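Local coordinates for protein ultraspiracle (Drosophila melanogaster, PDB 1HG4) that probably acts as a nuclear hormone receptor and transcription factor, its ligand-binding domain holding a long two-chain phospholipid in a largely helical fold, at residues Cys100-Leu105 with Pro132-Asn138; Ser142-Asn146 with Ile156-Ile160. All blocks are in the same frame, centred on the assembly; numbering follows the deposited sequence.

Contact 1 (Cys100-Leu105 with Pro132-Asn138); sequences CSIVSL and PQQLFLN. With LPP (2-(hexadecanoyloxy)-1-[(phosphonooxy)methyl]ethyl hexadecanoate), chain G.
Ser101 and Phe136 meet where the end of helix 78-100 runs past strand 134-136. The Phe136 amide donates to Ser101 OG (N to OG 2.7 Å, N-H...O angle 156°), and OG also bonds to the carbonyl of Val97 one helical turn back, which ties the strand to the last turn of the helix. Ser101 OG reaches the strand because it lies anti to its own carbonyl carbon (chi1 -55°). Phe136 leaves the strand toward the helix end: its CB packs on Cys100 CB at 3.7 Å, while the ring runs on to Ser104, whose OG sits at the ring edge, near its plane, 3.1 Å from Phe136 CE1. The same Ser104 OG lies 3.4 Å from Gln134 CB, so the hydroxyl is lodged between two strand side chains that project to one side. With an alanine in place of Phe136, Ser104 OG would probably lose its ring neighbour and a gap would open beside the beta turn from Ile102 to Leu105. Farther along, Leu105 and Pro132 lie side by side, CD2 to CB 3.9 Å. Leu135 and Leu137 start out on the opposite side, where Leu135 CD2 is 3.7 Å from LPP C38 and Leu137 CG 3.9 Å from LPP C44. Strand 134-136 opens the two-stranded antiparallel hairpin of the nuclear receptor ligand-binding domain, here set between a helix end and the lipid pocket.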
# COMPACT_ATOMS: atom_id res chain seq x y z
N CYS A 100 14.16 -28.43 12.17
CA CYS A 100 14.21 -29.75 12.80
C CYS A 100 15.59 -30.35 12.67
O CYS A 100 15.96 -31.23 13.44
CB CYS A 100 13.24 -30.74 12.15
SG CYS A 100 11.51 -30.46 12.47
N SER A 101 16.35 -29.90 11.68
CA SER A 101 17.68 -30.44 11.46
C SER A 101 18.77 -29.70 12.26
O SER A 101 19.97 -29.84 11.99
CB SER A 101 17.98 -30.42 9.96
OG SER A 101 16.97 -31.13 9.25
N ILE A 102 18.34 -28.93 13.25
CA ILE A 102 19.28 -28.19 14.09
C ILE A 102 19.67 -29.07 15.29
O ILE A 102 20.71 -28.85 15.91
CB ILE A 102 18.67 -26.85 14.60
CG1 ILE A 102 18.45 -25.90 13.42
CG2 ILE A 102 19.60 -26.19 15.62
CD1 ILE A 102 17.92 -24.55 13.81
N VAL A 103 18.82 -30.06 15.58
CA VAL A 103 19.05 -30.97 16.70
C VAL A 103 20.30 -31.83 16.56
O VAL A 103 21.02 -32.03 17.54
CB VAL A 103 17.84 -31.90 16.91
CG1 VAL A 103 18.26 -33.17 17.62
CG2 VAL A 103 16.77 -31.17 17.74
N SER A 104 20.56 -32.34 15.37
CA SER A 104 21.72 -33.19 15.17
C SER A 104 22.87 -32.55 14.41
O SER A 104 23.53 -33.22 13.61
CB SER A 104 21.32 -34.49 14.47
OG SER A 104 20.81 -34.25 13.17
N LEU A 105 23.11 -31.26 14.65
CA LEU A 105 24.21 -30.57 13.99
C LEU A 105 25.52 -30.81 14.76
O LEU A 105 25.80 -30.14 15.76
CB LEU A 105 23.93 -29.06 13.88
CG LEU A 105 23.20 -28.59 12.62
CD1 LEU A 105 22.88 -27.11 12.73
CD2 LEU A 105 24.07 -28.84 11.39
N PRO A 132 27.27 -31.62 7.99
CA PRO A 132 26.11 -32.34 8.54
C PRO A 132 25.73 -33.63 7.80
O PRO A 132 25.84 -33.72 6.58
CB PRO A 132 25.00 -31.28 8.54
CG PRO A 132 25.49 -30.21 7.60
CD PRO A 132 26.96 -30.18 7.87
N GLN A 133 25.27 -34.62 8.56
CA GLN A 133 24.92 -35.91 8.00
C GLN A 133 23.45 -36.30 8.10
O GLN A 133 23.03 -37.31 7.54
CB GLN A 133 25.77 -36.99 8.69
N GLN A 134 22.66 -35.50 8.81
CA GLN A 134 21.24 -35.80 8.98
C GLN A 134 20.29 -34.66 8.67
O GLN A 134 20.49 -33.53 9.11
CB GLN A 134 20.97 -36.27 10.40
CG GLN A 134 21.25 -37.71 10.67
CD GLN A 134 20.39 -38.24 11.81
OE1 GLN A 134 19.22 -38.58 11.61
NE2 GLN A 134 20.95 -38.27 13.00
N LEU A 135 19.23 -34.97 7.93
CA LEU A 135 18.22 -34.00 7.57
C LEU A 135 16.89 -34.52 8.10
O LEU A 135 16.44 -35.59 7.70
CB LEU A 135 18.16 -33.85 6.04
CG LEU A 135 17.30 -32.75 5.43
CD1 LEU A 135 17.78 -31.40 5.89
CD2 LEU A 135 17.40 -32.82 3.92
N PHE A 136 16.27 -33.76 8.99
CA PHE A 136 14.99 -34.15 9.57
C PHE A 136 13.79 -33.50 8.90
O PHE A 136 13.82 -32.31 8.56
CB PHE A 136 14.93 -33.80 11.06
CG PHE A 136 15.80 -34.67 11.93
CD1 PHE A 136 17.17 -34.53 11.93
CD2 PHE A 136 15.22 -35.62 12.77
CE1 PHE A 136 17.97 -35.33 12.74
CE2 PHE A 136 16.00 -36.42 13.59
CZ PHE A 136 17.38 -36.28 13.57
N LEU A 137 12.72 -34.27 8.72
CA LEU A 137 11.49 -33.77 8.13
C LEU A 137 10.50 -33.59 9.26
O LEU A 137 9.58 -32.77 9.19
CB LEU A 137 10.93 -34.77 7.11
CG LEU A 137 11.44 -34.68 5.67
CD1 LEU A 137 12.91 -35.02 5.60
CD2 LEU A 137 10.64 -35.63 4.80
N ASN A 138 10.71 -34.37 10.32
CA ASN A 138 9.88 -34.38 11.53
C ASN A 138 10.86 -34.55 12.67
O ASN A 138 12.05 -34.29 12.51
CB ASN A 138 9.00 -35.63 11.57
CG ASN A 138 7.81 -35.54 10.66
OD1 ASN A 138 7.20 -36.56 10.33
ND2 ASN A 138 7.45 -34.33 10.26
P1 LPP G . 19.90 -46.05 -8.83
O2 LPP G . 21.26 -45.95 -7.94
O3 LPP G . 19.87 -47.58 -9.37
O4 LPP G . 19.86 -44.88 -10.10
O5 LPP G . 18.64 -45.92 -7.80
C6 LPP G . 18.86 -45.19 -6.61
C7 LPP G . 17.53 -44.74 -6.02
C8 LPP G . 17.68 -44.61 -4.50
O9 LPP G . 17.20 -43.47 -6.56
O27 LPP G . 16.56 -43.98 -3.94
C11 LPP G . 15.93 -43.39 -7.07
O10 LPP G . 15.24 -44.34 -7.44
C12 LPP G . 15.48 -41.94 -7.11
C13 LPP G . 14.67 -41.64 -5.86
C14 LPP G . 13.70 -40.50 -6.12
C15 LPP G . 14.14 -39.29 -5.32
C16 LPP G . 12.93 -38.56 -4.78
C17 LPP G . 13.39 -37.57 -3.73
C18 LPP G . 12.60 -36.28 -3.87
C19 LPP G . 13.54 -35.16 -4.26
C20 LPP G . 13.67 -34.18 -3.10
C21 LPP G . 13.27 -32.78 -3.55
C22 LPP G . 11.75 -32.62 -3.49
C23 LPP G . 11.35 -31.94 -2.19
C24 LPP G . 9.84 -32.07 -2.04
C25 LPP G . 9.37 -31.35 -0.78
C26 LPP G . 8.79 -29.99 -1.14
C29 LPP G . 16.61 -43.98 -2.59
O28 LPP G . 17.60 -44.24 -1.91
C30 LPP G . 15.23 -43.60 -2.06
C31 LPP G . 15.36 -42.89 -0.71
C32 LPP G . 14.94 -41.43 -0.84
C33 LPP G . 16.08 -40.52 -0.38
C34 LPP G . 15.65 -39.07 -0.45
C35 LPP G . 16.71 -38.18 0.19
C36 LPP G . 16.06 -36.93 0.75
C37 LPP G . 16.43 -35.72 -0.11
C38 LPP G . 16.56 -34.47 0.76
C39 LPP G . 15.41 -33.51 0.48
C40 LPP G . 14.38 -33.63 1.59
C41 LPP G . 13.49 -32.41 1.61
C42 LPP G . 12.10 -32.84 2.03
C43 LPP G . 11.30 -31.63 2.50
C44 LPP G . 9.98 -32.09 3.12

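Contact 2 (Ser142-Asn146 with Ile156-Ile160); sequences SYHRN and IFDRI
Strand 142-144 gives way to helix 145-151 beside helix 154-171, and the two backbones come nearest at Arg145 and Phe157, whose CA atoms are 7.5 Å apart, with His144 at the N-cap of the shorter helix. Arg145 spans the gap with an extended chain, CG anti to the backbone N (chi1 -162°), and presents one side of its guanidinium to Asp158. The grip is bidentate and side-on: NE bonds to Asp158 OD1 at 3.0 Å, and NH2 to Asp158 OD2 at 2.8 Å with an N-H...O angle of 162°. Both carboxylate oxygens use their syn lone pairs. The two flat groups are nearly coplanar, 29° apart, with OD2 close to the guanidinium plane and OD1 somewhat tilted from it; this pairing should restrain rotation of both groups. Nearer the Arg145 backbone, the aliphatic part of that side chain crosses Phe157 obliquely, Arg145 CG 3.8 Å from Phe157 CE1. The ring reaches the strand-to-helix junction, its CZ 3.7 Å from Arg145 CA, while the carbonyl oxygen of Tyr143 approaches its edge in plane. A buried aromatic beside a surface ion pair thus joins the end of the beta-hairpin and the start of helix 145-151 to helix 154-171 in the nuclear receptor ligand-binding domain, next to the lipid pocket that Tyr143 lines.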
# COMPACT_ATOMS: atom_id res chain seq x y z
N SER A 142 13.88 -39.12 9.27
CA SER A 142 15.05 -38.40 8.81
C SER A 142 15.91 -39.19 7.86
O SER A 142 15.80 -40.41 7.78
CB SER A 142 15.89 -38.00 10.02
OG SER A 142 16.13 -39.14 10.83
N TYR A 143 16.79 -38.49 7.16
CA TYR A 143 17.68 -39.13 6.21
C TYR A 143 19.14 -38.90 6.51
O TYR A 143 19.54 -37.82 6.94
CB TYR A 143 17.41 -38.63 4.79
CG TYR A 143 16.06 -39.00 4.26
CD1 TYR A 143 15.70 -40.34 4.09
CD2 TYR A 143 15.13 -38.02 3.95
CE1 TYR A 143 14.43 -40.69 3.63
CE2 TYR A 143 13.86 -38.36 3.48
CZ TYR A 143 13.52 -39.69 3.33
OH TYR A 143 12.24 -40.02 2.92
N HIS A 144 19.94 -39.94 6.31
CA HIS A 144 21.37 -39.80 6.49
C HIS A 144 21.90 -39.40 5.11
O HIS A 144 21.23 -39.62 4.09
CB HIS A 144 21.96 -41.11 7.01
CG HIS A 144 21.61 -41.36 8.44
ND1 HIS A 144 22.14 -40.61 9.47
CD2 HIS A 144 20.71 -42.20 9.00
CE1 HIS A 144 21.57 -40.97 10.61
NE2 HIS A 144 20.70 -41.93 10.35
N ARG A 145 23.09 -38.81 5.06
CA ARG A 145 23.62 -38.33 3.79
C ARG A 145 23.86 -39.40 2.74
O ARG A 145 23.83 -39.10 1.55
CB ARG A 145 24.90 -37.53 4.02
CG ARG A 145 25.27 -36.64 2.84
CD ARG A 145 26.42 -35.73 3.20
NE ARG A 145 26.84 -34.91 2.07
CZ ARG A 145 27.81 -35.23 1.22
NH1 ARG A 145 28.47 -36.36 1.36
NH2 ARG A 145 28.11 -34.41 0.22
N ASN A 146 24.10 -40.63 3.19
CA ASN A 146 24.34 -41.74 2.27
C ASN A 146 23.10 -42.01 1.42
O ASN A 146 23.22 -42.37 0.25
CB ASN A 146 24.76 -43.01 3.04
CG ASN A 146 23.95 -43.23 4.32
OD1 ASN A 146 22.73 -43.11 4.33
ND2 ASN A 146 24.64 -43.58 5.40
N ILE A 156 21.23 -30.70 -2.85
CA ILE A 156 20.15 -29.97 -2.22
C ILE A 156 20.06 -30.35 -0.75
O ILE A 156 19.55 -29.59 0.07
CB ILE A 156 18.81 -30.24 -2.93
CG1 ILE A 156 17.97 -28.96 -2.94
CG2 ILE A 156 18.04 -31.36 -2.24
CD1 ILE A 156 16.95 -28.94 -4.04
N PHE A 157 20.57 -31.53 -0.42
CA PHE A 157 20.61 -32.03 0.96
C PHE A 157 21.63 -31.17 1.69
O PHE A 157 21.39 -30.67 2.80
CB PHE A 157 21.07 -33.50 0.95
CG PHE A 157 21.17 -34.14 2.32
CD1 PHE A 157 22.31 -33.95 3.12
CD2 PHE A 157 20.19 -35.02 2.77
CE1 PHE A 157 22.46 -34.62 4.34
CE2 PHE A 157 20.33 -35.71 3.98
CZ PHE A 157 21.47 -35.51 4.78
N ASP A 158 22.78 -30.97 1.05
CA ASP A 158 23.85 -30.19 1.66
C ASP A 158 23.56 -28.71 1.84
O ASP A 158 23.76 -28.18 2.93
CB ASP A 158 25.15 -30.35 0.87
CG ASP A 158 25.84 -31.66 1.15
OD1 ASP A 158 25.89 -32.06 2.34
OD2 ASP A 158 26.34 -32.28 0.20
N ARG A 159 23.09 -28.03 0.80
CA ARG A 159 22.84 -26.61 0.99
C ARG A 159 21.71 -26.31 1.96
O ARG A 159 21.69 -25.25 2.56
CB ARG A 159 22.68 -25.88 -0.35
CG ARG A 159 21.96 -26.59 -1.46
CD ARG A 159 22.23 -25.86 -2.79
NE ARG A 159 22.20 -24.40 -2.65
CZ ARG A 159 21.37 -23.59 -3.31
NH1 ARG A 159 20.48 -24.08 -4.18
NH2 ARG A 159 21.40 -22.28 -3.09
N ILE A 160 20.80 -27.24 2.14
CA ILE A 160 19.73 -27.01 3.11
C ILE A 160 20.35 -26.95 4.49
O ILE A 160 19.97 -26.11 5.30
CB ILE A 160 18.68 -28.15 3.12
CG1 ILE A 160 17.72 -27.99 1.94
CG2 ILE A 160 17.91 -28.12 4.43
CD1 ILE A 160 16.60 -29.00 1.92

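Overall arrangement
The two contacts follow one another along the chain, their centres about 9 Å apart, and are joined by the antiparallel hairpin of strands 134-136 and 142-144. Between them Tyr143 N and Leu135 O, 3.0 Å apart, form a probable hydrogen bond, as do Gln134 OE1 and Ser142 OG at 3.2 Å. Contact 1 fixes the first strand to the end of helix 78-100; contact 2 fixes the second strand and its following helix to helix 154-171. Leu135 links the two by also touching Phe157. Together Leu135, Leu137 and Tyr143 give the hairpin a wall on the phospholipid pocket, with the nearest atoms of the Tyr143 side chain and the lipid about 4 Å apart.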